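Laccase (Botrytis aclada, PDB 3SQR) oxidises phenolic compounds with its copper centres while reducing oxygen to water, and probably serves in degrading lignin and detoxifying lignin-derived products. Local coordinates at residues A[222-227]-A[334-339]. Residues are numbered along the deposited sequence; the frame is centred on the assembly and turned at random.
Sequences PPALEN and CSTNNE
Ala224 and Leu225 meet Thr336 and Asn338 where two surface loops of the second cupredoxin domain run side by side in nearly the same direction. One loop follows helix 210-217 and leads into strand 227-230; the other joins strand 323-327 to strand 344-348. Their direct backbone link is Asn338 N to Leu225 O, 2.9 Å and nearly straight (N-H...O 165°). Over Ala224, small enough to admit close neighbours, Thr336 OG1 lies 3.3 Å from Ala224 CB. Asn338 CG is anti to its own carbonyl carbon (chi1 -77°), which brings the amide back over this methyl, OD1 standing 3.3 Å from Ala224 CB.

On the N-terminal side of that bond, waters bridge the backbones: one accepts from Leu225 N (2.9 Å) and also binds Thr336 O, while a second joins that carbonyl to Pro223 O. At the other end, Asn227 OD1 lies 3.5 Å from the aliphatic CB of Glu339, whose carboxylate leads away; a water donates to both Asn227 OD1 (2.8 Å) and Glu339 O (2.7 Å). Asparagine suits this place because its amide can accept through OD1 from the water and donate through ND2 to Asp82 OD2 and Thr235 O. Glu226 turns from the partner loop, and its OE1 accepts from the backbone N of His207.

Prolines suit the start of this segment, their rings being rigid and apolar: Pro223 rests on Ile213 and Ala217, and both prolines touch Trp530. Leu225 packs on Ile213. Cys334 ties its loop to Cys368 by a disulfide. The side chain of Pro222 comes within about 4 Å of that of the type 1 copper ligand His531, as expected where second-domain loops of a three-domain laccase border the type 1 copper site of the third.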
loop_
_atom_site.group_PDB
_atom_site.type_symbol
_atom_site.label_atom_id
_atom_site.label_comp_id
_atom_site.label_asym_id
_atom_site.label_seq_id
_atom_site.Cartn_x
_atom_site.Cartn_y
_atom_site.Cartn_z
ATOM N N PRO A 222 13.151 -11.035 -9.364
ATOM C CA PRO A 222 12.538 -11.352 -8.083
ATOM C C PRO A 222 12.452 -12.878 -7.932
ATOM O O PRO A 222 12.130 -13.563 -8.875
ATOM C CB PRO A 222 11.142 -10.768 -8.222
ATOM C CG PRO A 222 11.329 -9.593 -9.097
ATOM C CD PRO A 222 12.236 -10.232 -10.185
ATOM N N PRO A 223 12.804 -13.394 -6.757
ATOM C CA PRO A 223 12.623 -14.838 -6.592
ATOM C C PRO A 223 11.161 -15.285 -6.537
ATOM O O PRO A 223 10.309 -14.516 -6.095
ATOM C CB PRO A 223 13.278 -15.120 -5.242
ATOM C CG PRO A 223 13.204 -13.862 -4.493
ATOM C CD PRO A 223 13.382 -12.747 -5.570
ATOM N N ALA A 224 10.897 -16.505 -6.988
ATOM C CA ALA A 224 9.633 -17.186 -6.710
ATOM C C ALA A 224 9.666 -17.511 -5.222
ATOM O O ALA A 224 10.619 -18.131 -4.722
ATOM C CB ALA A 224 9.474 -18.453 -7.514
ATOM N N LEU A 225 8.678 -16.991 -4.496
ATOM C CA LEU A 225 8.597 -17.275 -3.057
ATOM C C LEU A 225 7.836 -18.542 -2.843
ATOM O O LEU A 225 7.142 -19.088 -3.733
ATOM C CB LEU A 225 7.960 -16.086 -2.312
ATOM C CG LEU A 225 8.705 -14.770 -2.488
ATOM C CD1 LEU A 225 8.073 -13.667 -1.683
ATOM C CD2 LEU A 225 10.203 -14.897 -2.179
ATOM N N GLU A 226 7.931 -19.038 -1.614
ATOM C CA GLU A 226 7.496 -20.418 -1.363
ATOM C C GLU A 226 6.028 -20.586 -1.227
ATOM O O GLU A 226 5.485 -21.642 -1.496
ATOM C CB GLU A 226 8.170 -20.914 -0.107
ATOM C CG GLU A 226 9.642 -21.229 -0.242
ATOM C CD GLU A 226 10.581 -20.014 -0.341
ATOM O OE1 GLU A 226 10.236 -18.913 0.120
ATOM O OE2 GLU A 226 11.662 -20.134 -0.957
ATOM N N ASN A 227 5.311 -19.543 -0.842
ATOM C CA ASN A 227 3.905 -19.715 -0.660
ATOM C C ASN A 227 3.210 -18.344 -0.795
ATOM O O ASN A 227 3.842 -17.380 -1.232
ATOM C CB ASN A 227 3.602 -20.321 0.716
ATOM C CG ASN A 227 2.347 -21.137 0.727
ATOM O OD1 ASN A 227 1.738 -21.396 -0.302
ATOM N ND2 ASN A 227 1.929 -21.570 1.967
ATOM N N CYS A 334 2.687 -11.984 -13.991
ATOM C CA CYS A 334 3.178 -10.760 -13.369
ATOM C C CYS A 334 4.451 -11.016 -12.562
ATOM O O CYS A 334 5.398 -10.209 -12.537
ATOM C CB CYS A 334 2.041 -10.146 -12.507
ATOM S SG CYS A 334 0.410 -10.198 -13.138
ATOM N N SER A 335 4.437 -12.121 -11.818
ATOM C CA SER A 335 5.582 -12.569 -11.115
ATOM C C SER A 335 5.381 -14.061 -10.732
ATOM O O SER A 335 4.272 -14.597 -10.763
ATOM C CB SER A 335 5.820 -11.731 -9.871
ATOM O OG SER A 335 4.725 -11.950 -8.933
ATOM N N THR A 336 6.484 -14.693 -10.385
ATOM C CA THR A 336 6.497 -16.125 -10.077
ATOM C C THR A 336 6.202 -16.381 -8.586
ATOM O O THR A 336 6.516 -15.553 -7.724
ATOM C CB THR A 336 7.854 -16.743 -10.343
ATOM O OG1 THR A 336 8.857 -16.016 -9.643
ATOM C CG2 THR A 336 8.186 -16.718 -11.899
ATOM N N ASN A 337 5.589 -17.531 -8.346
ATOM C CA ASN A 337 5.407 -18.057 -7.003
ATOM C C ASN A 337 5.407 -19.592 -7.129
ATOM O O ASN A 337 4.872 -20.189 -8.092
ATOM C CB ASN A 337 4.096 -17.561 -6.418
ATOM C CG ASN A 337 3.978 -17.864 -4.965
ATOM O OD1 ASN A 337 4.525 -17.162 -4.095
ATOM N ND2 ASN A 337 3.326 -18.949 -4.706
ATOM N N ASN A 338 5.937 -20.215 -6.097
ATOM C CA ASN A 338 6.049 -21.663 -6.084
ATOM C C ASN A 338 4.747 -22.350 -5.895
ATOM O O ASN A 338 4.593 -23.522 -6.282
ATOM C CB ASN A 338 6.982 -22.087 -4.960
ATOM C CG ASN A 338 8.423 -21.890 -5.276
ATOM O OD1 ASN A 338 8.798 -21.422 -6.359
ATOM N ND2 ASN A 338 9.271 -22.303 -4.344
ATOM N N GLU A 339 3.739 -21.636 -5.364
ATOM C CA GLU A 339 2.476 -22.244 -5.082
ATOM C C GLU A 339 1.343 -21.320 -5.509
ATOM O O GLU A 339 0.355 -21.138 -4.788
ATOM C CB GLU A 339 2.397 -22.511 -3.589
ATOM C CG GLU A 339 3.516 -23.390 -3.063
ATOM C CD GLU A 339 3.514 -24.809 -3.612
ATOM O OE1 GLU A 339 2.504 -25.239 -4.159
ATOM O OE2 GLU A 339 4.557 -25.466 -3.508
HETATM O O HOH W 1 8.998 -12.980 -10.318
HETATM O O HOH W 2 8.229 -13.399 -7.699
HETATM O O HOH W 3 6.376 -15.339 -5.181
HETATM O O HOH W 4 7.219 -23.648 -2.127
HETATM O O HOH W 5 -0.014 -20.365 -2.176
#